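PDB 4WBY: poly A polymerase from Aquifex aeolicus, which adds the terminal adenosine of the CCA end to tRNA, using ATP and magnesium. Local coordinates for residues Arg169-Ala174 with Phe179-Ser184; Ile152-Pro157 with Glu186-Gln191; Lys211-Glu216 with Leu220-Leu225. All coordinates share one frame; numbering follows the deposited sequence.

In the fold
This chain is the C-terminal part of a longer enzyme. Followed from the N terminus, it first builds the nucleotidyltransferase head, with helical regions after it, and then reaches contact 2, where residues 152-157, leaving strand 151-152, meet helix 183-194 and so close a loop of 28 intervening residues. Contact 1 falls within that loop's span: after helix 165-177 the chain turns within two residues into strand 180-181, which leads into the same helix 183-194. The two touch through strand pairing, Lys180 and Ser182 bonding to Ile152. Contact 3 follows in series, a helical hairpin of helices 203-214 and 219-228. It meets contact 1 through Arg172 on Ile222 and Leu171 on Leu225, whereas contacts 2 and 3 do not touch.

Contact 1: residues Arg169-Ala174 with Phe179-Ser184; sequences RALRFA and FKLSRS. With SO4 (sulfate ion), chain D.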
# COMPACT_ATOMS: atom_id res chain seq x y z
N ARG A 169 4.11 -10.11 3.84
CA ARG A 169 4.60 -9.61 2.55
C ARG A 169 4.26 -10.59 1.42
O ARG A 169 3.89 -10.17 0.32
CB ARG A 169 6.11 -9.38 2.58
CG ARG A 169 6.55 -8.27 3.51
CD ARG A 169 8.07 -8.08 3.47
NE ARG A 169 8.58 -7.84 2.13
CZ ARG A 169 8.75 -6.64 1.59
NH1 ARG A 169 8.44 -5.54 2.28
NH2 ARG A 169 9.24 -6.53 0.36
N ALA A 170 4.37 -11.89 1.70
CA ALA A 170 4.05 -12.90 0.69
C ALA A 170 2.63 -12.72 0.19
O ALA A 170 2.35 -12.84 -1.01
CB ALA A 170 4.24 -14.30 1.25
N LEU A 171 1.73 -12.44 1.12
CA LEU A 171 0.32 -12.33 0.79
C LEU A 171 0.04 -11.01 0.07
O LEU A 171 -0.83 -10.95 -0.81
CB LEU A 171 -0.53 -12.47 2.06
CG LEU A 171 -0.26 -13.77 2.83
CD1 LEU A 171 -1.21 -13.92 4.02
CD2 LEU A 171 -0.34 -14.99 1.90
N ARG A 172 0.78 -9.96 0.41
CA ARG A 172 0.65 -8.70 -0.33
C ARG A 172 1.05 -8.89 -1.80
O ARG A 172 0.31 -8.47 -2.70
CB ARG A 172 1.49 -7.58 0.30
CG ARG A 172 1.53 -6.32 -0.57
CD ARG A 172 1.91 -5.07 0.23
NE ARG A 172 3.22 -5.16 0.88
CZ ARG A 172 4.36 -4.78 0.33
NH1 ARG A 172 4.39 -4.30 -0.91
NH2 ARG A 172 5.49 -4.88 1.02
N PHE A 173 2.19 -9.53 -2.05
CA PHE A 173 2.59 -9.74 -3.44
C PHE A 173 1.68 -10.73 -4.16
O PHE A 173 1.35 -10.52 -5.33
CB PHE A 173 4.06 -10.18 -3.53
CG PHE A 173 5.02 -9.10 -3.11
CD1 PHE A 173 5.04 -7.88 -3.76
CD2 PHE A 173 5.89 -9.30 -2.06
CE1 PHE A 173 5.92 -6.87 -3.38
CE2 PHE A 173 6.78 -8.31 -1.67
CZ PHE A 173 6.79 -7.09 -2.33
N ALA A 174 1.24 -11.78 -3.46
CA ALA A 174 0.32 -12.73 -4.09
C ALA A 174 -0.97 -12.03 -4.51
O ALA A 174 -1.46 -12.22 -5.63
CB ALA A 174 0.02 -13.91 -3.15
N PHE A 179 -0.89 -13.98 -7.91
CA PHE A 179 0.02 -15.12 -7.90
C PHE A 179 -0.40 -16.07 -6.77
O PHE A 179 -1.10 -15.67 -5.83
CB PHE A 179 1.48 -14.71 -7.67
CG PHE A 179 2.20 -14.16 -8.89
CD1 PHE A 179 1.52 -13.71 -10.01
CD2 PHE A 179 3.60 -14.11 -8.89
CE1 PHE A 179 2.23 -13.20 -11.11
CE2 PHE A 179 4.31 -13.61 -9.98
CZ PHE A 179 3.62 -13.15 -11.09
N LYS A 180 0.09 -17.31 -6.84
CA LYS A 180 -0.10 -18.28 -5.78
C LYS A 180 1.21 -18.51 -5.04
O LYS A 180 2.28 -18.34 -5.61
CB LYS A 180 -0.61 -19.60 -6.34
CG LYS A 180 -2.03 -19.51 -6.90
CD LYS A 180 -2.55 -20.88 -7.33
CE LYS A 180 -2.61 -21.85 -6.15
NZ LYS A 180 -3.43 -21.33 -5.02
N LEU A 181 1.13 -18.89 -3.77
CA LEU A 181 2.32 -19.39 -3.08
C LEU A 181 2.78 -20.70 -3.69
O LEU A 181 1.96 -21.54 -4.07
CB LEU A 181 2.03 -19.58 -1.59
CG LEU A 181 1.48 -18.38 -0.82
CD1 LEU A 181 1.17 -18.80 0.61
CD2 LEU A 181 2.50 -17.27 -0.87
N SER A 182 4.10 -20.90 -3.77
CA SER A 182 4.61 -22.22 -4.15
C SER A 182 4.13 -23.24 -3.11
O SER A 182 3.82 -22.88 -1.98
CB SER A 182 6.14 -22.22 -4.27
OG SER A 182 6.79 -22.71 -3.11
N ARG A 183 4.09 -24.51 -3.49
CA ARG A 183 3.60 -25.53 -2.57
C ARG A 183 4.41 -25.56 -1.28
O ARG A 183 3.83 -25.56 -0.19
CB ARG A 183 3.63 -26.90 -3.25
CG ARG A 183 2.66 -26.99 -4.42
CD ARG A 183 2.80 -28.31 -5.16
NE ARG A 183 2.25 -28.23 -6.51
CZ ARG A 183 2.97 -28.07 -7.61
NH1 ARG A 183 4.30 -27.99 -7.52
NH2 ARG A 183 2.39 -28.00 -8.80
N SER A 184 5.74 -25.55 -1.37
CA SER A 184 6.54 -25.58 -0.15
C SER A 184 6.46 -24.25 0.59
O SER A 184 6.43 -24.23 1.82
CB SER A 184 7.99 -25.94 -0.44
OG SER A 184 8.59 -25.00 -1.31
S SO4 D . 7.61 -3.07 -3.33
O1 SO4 D . 8.66 -3.91 -3.94
O2 SO4 D . 6.49 -3.00 -4.26
O3 SO4 D . 7.18 -3.62 -2.04
O4 SO4 D . 8.16 -1.73 -3.14
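A single hydrogen bond, from Phe179 N to Ala174 O at 2.9 Å, joins two segments whose side chains otherwise meet only through small apolar patches, while the far side of the helix grips a sulfate ion. The amide nitrogen lies in the plane of the Ala174 carbonyl, on a lone pair of the oxygen, with an N-H...O angle of 150°, and marks where the chain leaves helix 165-177 and turns back toward strand 180-181. Around this turn the CB of Ala174 rests against Phe179 O at 3.4 Å.

Farther along, the end of Leu181 comes up against the helix side. Its chi1 (-55°) directs CG to the helix, and the fork beyond it sends the methyls to different residues: CD2 sits 4.0 Å from Ala170 CB, and CD1 lies 4.3 Å from Leu171 CD2. Ile152 and Leu189 also touch Leu181, extending this apolar patch into the neighbouring strand and helix.

On the other flank, Arg172 sends NH1 to sulfate O3 at 3.1 Å in a nearly straight bond of 173°, the oxygen lying at the guanidinium edge. The ring of Phe173 offers its edge to the same oxygen, CZ being 3.5 Å from O3. Arg176 and Arg35 also bond the ion, and Glu209 holds Arg172 NE in a salt bridge. Arg169 to Arg172 belong to the ATP site, and Arg35 and Arg176 bind ATP as well. The sulfate probably came from the crystallisation liquor, but its cluster of arginines is consistent with a pocket made for an anion such as a nucleotide phosphate.

Contact 2: residues Ile152-Pro157 with Glu186-Gln191; sequences IRVLHP and EKLLKQ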
# COMPACT_ATOMS: atom_id res chain seq x y z
N ILE A 152 4.73 -17.05 -5.89
CA ILE A 152 5.49 -16.44 -4.80
C ILE A 152 6.25 -17.55 -4.06
O ILE A 152 5.66 -18.46 -3.48
CB ILE A 152 4.57 -15.69 -3.81
CG1 ILE A 152 3.79 -14.58 -4.53
CG2 ILE A 152 5.36 -15.12 -2.64
CD1 ILE A 152 4.65 -13.51 -5.20
N ARG A 153 7.58 -17.44 -4.06
CA ARG A 153 8.46 -18.47 -3.53
C ARG A 153 9.56 -17.82 -2.70
O ARG A 153 10.24 -16.91 -3.19
CB ARG A 153 9.09 -19.27 -4.67
CG ARG A 153 9.87 -20.48 -4.22
CD ARG A 153 10.70 -21.08 -5.34
NE ARG A 153 9.89 -21.35 -6.53
CZ ARG A 153 9.17 -22.44 -6.73
NH1 ARG A 153 9.15 -23.42 -5.82
NH2 ARG A 153 8.46 -22.56 -7.85
N VAL A 154 9.77 -18.30 -1.47
CA VAL A 154 10.90 -17.81 -0.68
C VAL A 154 12.24 -18.31 -1.24
O VAL A 154 12.29 -19.29 -2.00
CB VAL A 154 10.77 -18.20 0.81
CG1 VAL A 154 9.59 -17.48 1.46
CG2 VAL A 154 10.68 -19.72 0.98
N LEU A 155 13.32 -17.65 -0.85
CA LEU A 155 14.66 -17.96 -1.35
C LEU A 155 15.33 -19.13 -0.63
O LEU A 155 16.27 -19.73 -1.16
CB LEU A 155 15.56 -16.72 -1.25
CG LEU A 155 15.01 -15.42 -1.84
CD1 LEU A 155 16.10 -14.36 -1.91
CD2 LEU A 155 14.42 -15.64 -3.20
N HIS A 156 14.87 -19.40 0.58
CA HIS A 156 15.42 -20.46 1.42
C HIS A 156 14.33 -20.89 2.39
O HIS A 156 13.49 -20.07 2.77
CB HIS A 156 16.64 -19.93 2.18
CG HIS A 156 17.31 -20.95 3.06
ND1 HIS A 156 16.77 -21.39 4.25
CD2 HIS A 156 18.48 -21.61 2.92
CE1 HIS A 156 17.57 -22.28 4.80
NE2 HIS A 156 18.62 -22.44 4.01
N PRO A 157 14.32 -22.17 2.78
CA PRO A 157 13.19 -22.66 3.58
C PRO A 157 13.04 -22.05 4.97
O PRO A 157 11.95 -22.15 5.51
CB PRO A 157 13.46 -24.17 3.69
CG PRO A 157 14.87 -24.35 3.26
CD PRO A 157 15.17 -23.26 2.29
N GLU A 186 3.93 -22.28 0.75
CA GLU A 186 2.66 -22.32 1.48
C GLU A 186 2.77 -23.14 2.77
O GLU A 186 2.27 -22.74 3.82
CB GLU A 186 1.54 -22.87 0.61
CG GLU A 186 0.17 -22.80 1.30
CD GLU A 186 -0.95 -23.38 0.48
OE1 GLU A 186 -0.75 -24.45 -0.13
OE2 GLU A 186 -2.05 -22.78 0.45
N LYS A 187 3.41 -24.31 2.69
CA LYS A 187 3.60 -25.13 3.88
C LYS A 187 4.38 -24.37 4.93
O LYS A 187 4.06 -24.40 6.12
CB LYS A 187 4.34 -26.43 3.55
CG LYS A 187 3.55 -27.40 2.73
CD LYS A 187 4.38 -28.64 2.44
CE LYS A 187 3.66 -29.53 1.44
NZ LYS A 187 4.48 -30.70 1.04
N LEU A 188 5.44 -23.70 4.49
CA LEU A 188 6.30 -22.96 5.41
C LEU A 188 5.54 -21.81 6.06
O LEU A 188 5.71 -21.54 7.24
CB LEU A 188 7.53 -22.43 4.69
CG LEU A 188 8.51 -23.51 4.22
CD1 LEU A 188 9.50 -22.93 3.22
CD2 LEU A 188 9.22 -24.12 5.41
N LEU A 189 4.70 -21.13 5.28
CA LEU A 189 3.94 -20.00 5.80
C LEU A 189 2.93 -20.48 6.84
O LEU A 189 2.83 -19.92 7.92
CB LEU A 189 3.25 -19.25 4.66
CG LEU A 189 2.54 -17.94 5.01
CD1 LEU A 189 2.59 -16.95 3.82
CD2 LEU A 189 1.10 -18.18 5.44
N LYS A 190 2.20 -21.54 6.52
CA LYS A 190 1.21 -22.08 7.45
C LYS A 190 1.89 -22.57 8.73
O LYS A 190 1.36 -22.37 9.83
CB LYS A 190 0.41 -23.21 6.80
CG LYS A 190 -0.50 -22.74 5.67
CD LYS A 190 -1.14 -23.91 4.94
CE LYS A 190 -2.14 -24.63 5.79
NZ LYS A 190 -2.91 -25.60 4.95
N GLN A 191 3.04 -23.21 8.58
CA GLN A 191 3.76 -23.72 9.74
C GLN A 191 4.27 -22.58 10.62
O GLN A 191 4.19 -22.67 11.85
CB GLN A 191 4.92 -24.62 9.30
CG GLN A 191 4.40 -25.98 8.82
CD GLN A 191 5.49 -26.92 8.35
OE1 GLN A 191 6.67 -26.58 8.33
NE2 GLN A 191 5.08 -28.13 7.97
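With CG anti to the carbonyl carbon (chi1 -68°), Leu188 extends from helix 183-194 toward the loop after strand 151-152, where Val154 places CG1 anti to its own carbonyl carbon (chi1 -67°), which leaves CG2 between N and C and facing the leucine. The two side chains cross obliquely, Val154 CG2 lying 4.1 Å from Leu188 CD1. Both leucine methyls also meet backbone: Leu188 CD1 and CD2 each lie 3.4 Å from Pro157 O, so the fork straddles the carbonyl oxygen in van der Waals contact. CD1 alone goes on to the proline ring, a more distant touch of 4.2 Å to Pro157 CB. No hydrogen bond joins the segments. Burial is uneven, since Val154 is enclosed whereas Pro157 lies at the exposed end of the patch.

A polar tie just before the helical segment complements this packing, for Val154 N is hydrogen-bonded to Thr185 OG1. Phe160 of helix 159-162 touches both Leu188 and Val154. Leu189, the next residue on helix 183-194, turns instead to Ile167, Ala170 and Leu171 of helix 165-177, while at the start of the loop Ile152 pairs through its backbone with strand 180-181.

Contact 3: residues Lys211-Glu216 with Leu220-Leu225; sequences KLALRE and LEILEL
A short connection leads from helix 203-214 to helix 219-228, which runs back obliquely across it, the closest CA pair, Ala213 and Ile222, being 7.3 Å apart. This is a helical hairpin, two consecutive helices joined by a short connection and packed against each other, in the helical part that follows the polymerase head in the chain; here the contact rests on Ala213, Glu216 and Ile222. A three-residue backbone bond, Glu216 N to Ala213 O, 3.0 Å long, tightens the turn.

Ile222 carries the contact from the second helix, using both of its branches. Its CG2 methyl, anti to the backbone N, faces the small Ala213, with CG2 4.3 Å from Ala213 CB. The longer branch, with CG1 anti to the carbonyl carbon (chi1 -64°), ends in CD1, which reaches the aliphatic stem of Glu216. The glutamate and isoleucine side chains cross at about a right angle, so the methyl abuts the stem from the side.

Glu216 has a double role. Its methylene groups join the apolar interface, while the bend at chi2 (-81°) turns the carboxylate to the arginines of helix 165-177. OE2 forms a salt bridge with Arg176 NH2 and a weak, long ion pair with Arg172 NH1; both arginines belong to the ATP site. The carboxylate would probably offset part of the positive charge gathered there. Arg172 also packs against Ile222, so the hairpin borders the nucleotide site through both residues. At the crossing itself, Ile222 CD1 lies 3.6 Å from Glu216 CG and 3.7 Å from Glu216 CB.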
# COMPACT_ATOMS: atom_id res chain seq x y z
N LYS A 211 0.17 -1.43 6.81
CA LYS A 211 0.01 -0.10 6.22
C LYS A 211 0.34 -0.12 4.73
O LYS A 211 -0.31 0.56 3.95
CB LYS A 211 0.87 0.94 6.97
CG LYS A 211 0.39 1.18 8.41
CD LYS A 211 1.42 1.89 9.26
CE LYS A 211 1.67 3.30 8.78
NZ LYS A 211 2.62 4.01 9.68
N LEU A 212 1.34 -0.91 4.34
CA LEU A 212 1.64 -1.04 2.91
C LEU A 212 0.53 -1.77 2.17
O LEU A 212 0.15 -1.39 1.06
CB LEU A 212 2.99 -1.76 2.70
CG LEU A 212 4.21 -0.94 3.13
CD1 LEU A 212 5.50 -1.72 2.92
CD2 LEU A 212 4.28 0.39 2.38
N ALA A 213 -0.01 -2.82 2.79
CA ALA A 213 -1.08 -3.58 2.15
C ALA A 213 -2.32 -2.73 1.88
O ALA A 213 -2.94 -2.85 0.82
CB ALA A 213 -1.45 -4.79 3.00
N LEU A 214 -2.67 -1.85 2.82
CA LEU A 214 -3.93 -1.11 2.67
C LEU A 214 -3.83 -0.07 1.54
O LEU A 214 -4.85 0.40 1.05
CB LEU A 214 -4.35 -0.47 4.00
CG LEU A 214 -3.72 0.77 4.62
CD1 LEU A 214 -4.22 2.07 3.97
CD2 LEU A 214 -4.01 0.79 6.12
N ARG A 215 -2.61 0.24 1.10
CA ARG A 215 -2.41 1.12 -0.05
C ARG A 215 -2.64 0.42 -1.40
O ARG A 215 -2.78 1.08 -2.43
CB ARG A 215 -0.98 1.70 -0.02
CG ARG A 215 -0.72 2.59 1.20
CD ARG A 215 0.77 2.70 1.58
NE ARG A 215 1.62 3.18 0.49
CZ ARG A 215 2.86 3.64 0.66
NH1 ARG A 215 3.40 3.70 1.87
NH2 ARG A 215 3.56 4.05 -0.39
N GLU A 216 -2.69 -0.91 -1.39
CA GLU A 216 -2.76 -1.68 -2.64
C GLU A 216 -4.13 -1.62 -3.31
O GLU A 216 -5.16 -1.71 -2.64
CB GLU A 216 -2.41 -3.15 -2.38
CG GLU A 216 -1.00 -3.40 -1.84
CD GLU A 216 0.06 -3.40 -2.90
OE1 GLU A 216 -0.25 -3.69 -4.07
OE2 GLU A 216 1.23 -3.11 -2.55
N LEU A 220 -8.46 -5.88 -1.07
CA LEU A 220 -9.48 -6.88 -0.73
C LEU A 220 -8.98 -8.30 -1.00
O LEU A 220 -9.18 -9.20 -0.19
CB LEU A 220 -10.79 -6.62 -1.49
CG LEU A 220 -11.93 -7.59 -1.14
CD1 LEU A 220 -12.12 -7.70 0.38
CD2 LEU A 220 -13.23 -7.18 -1.81
N GLU A 221 -8.29 -8.51 -2.13
CA GLU A 221 -7.73 -9.82 -2.42
C GLU A 221 -6.67 -10.20 -1.38
O GLU A 221 -6.55 -11.37 -0.99
CB GLU A 221 -7.12 -9.86 -3.82
CG GLU A 221 -8.14 -9.96 -4.95
CD GLU A 221 -8.74 -8.63 -5.38
OE1 GLU A 221 -8.42 -7.58 -4.78
OE2 GLU A 221 -9.55 -8.65 -6.34
N ILE A 222 -5.90 -9.21 -0.95
CA ILE A 222 -4.89 -9.46 0.07
C ILE A 222 -5.57 -9.84 1.39
O ILE A 222 -5.13 -10.76 2.08
CB ILE A 222 -3.97 -8.25 0.24
CG1 ILE A 222 -3.17 -8.00 -1.05
CG2 ILE A 222 -3.01 -8.44 1.42
CD1 ILE A 222 -2.47 -6.65 -1.11
N LEU A 223 -6.65 -9.14 1.74
CA LEU A 223 -7.41 -9.48 2.94
C LEU A 223 -7.98 -10.89 2.87
O LEU A 223 -8.03 -11.58 3.89
CB LEU A 223 -8.55 -8.48 3.17
CG LEU A 223 -8.08 -7.09 3.63
CD1 LEU A 223 -9.26 -6.12 3.72
CD2 LEU A 223 -7.34 -7.17 4.97
N GLU A 224 -8.41 -11.33 1.69
CA GLU A 224 -8.88 -12.72 1.56
C GLU A 224 -7.75 -13.71 1.84
O GLU A 224 -7.98 -14.77 2.43
CB GLU A 224 -9.45 -12.98 0.17
CG GLU A 224 -10.86 -12.42 -0.04
CD GLU A 224 -11.95 -13.32 0.52
OE1 GLU A 224 -11.68 -14.15 1.43
OE2 GLU A 224 -13.10 -13.21 0.03
N LEU A 225 -6.53 -13.37 1.43
CA LEU A 225 -5.38 -14.21 1.75
C LEU A 225 -5.06 -14.15 3.25
O LEU A 225 -4.74 -15.17 3.86
CB LEU A 225 -4.15 -13.80 0.92
CG LEU A 225 -4.29 -14.09 -0.58
CD1 LEU A 225 -3.25 -13.34 -1.39
CD2 LEU A 225 -4.20 -15.59 -0.87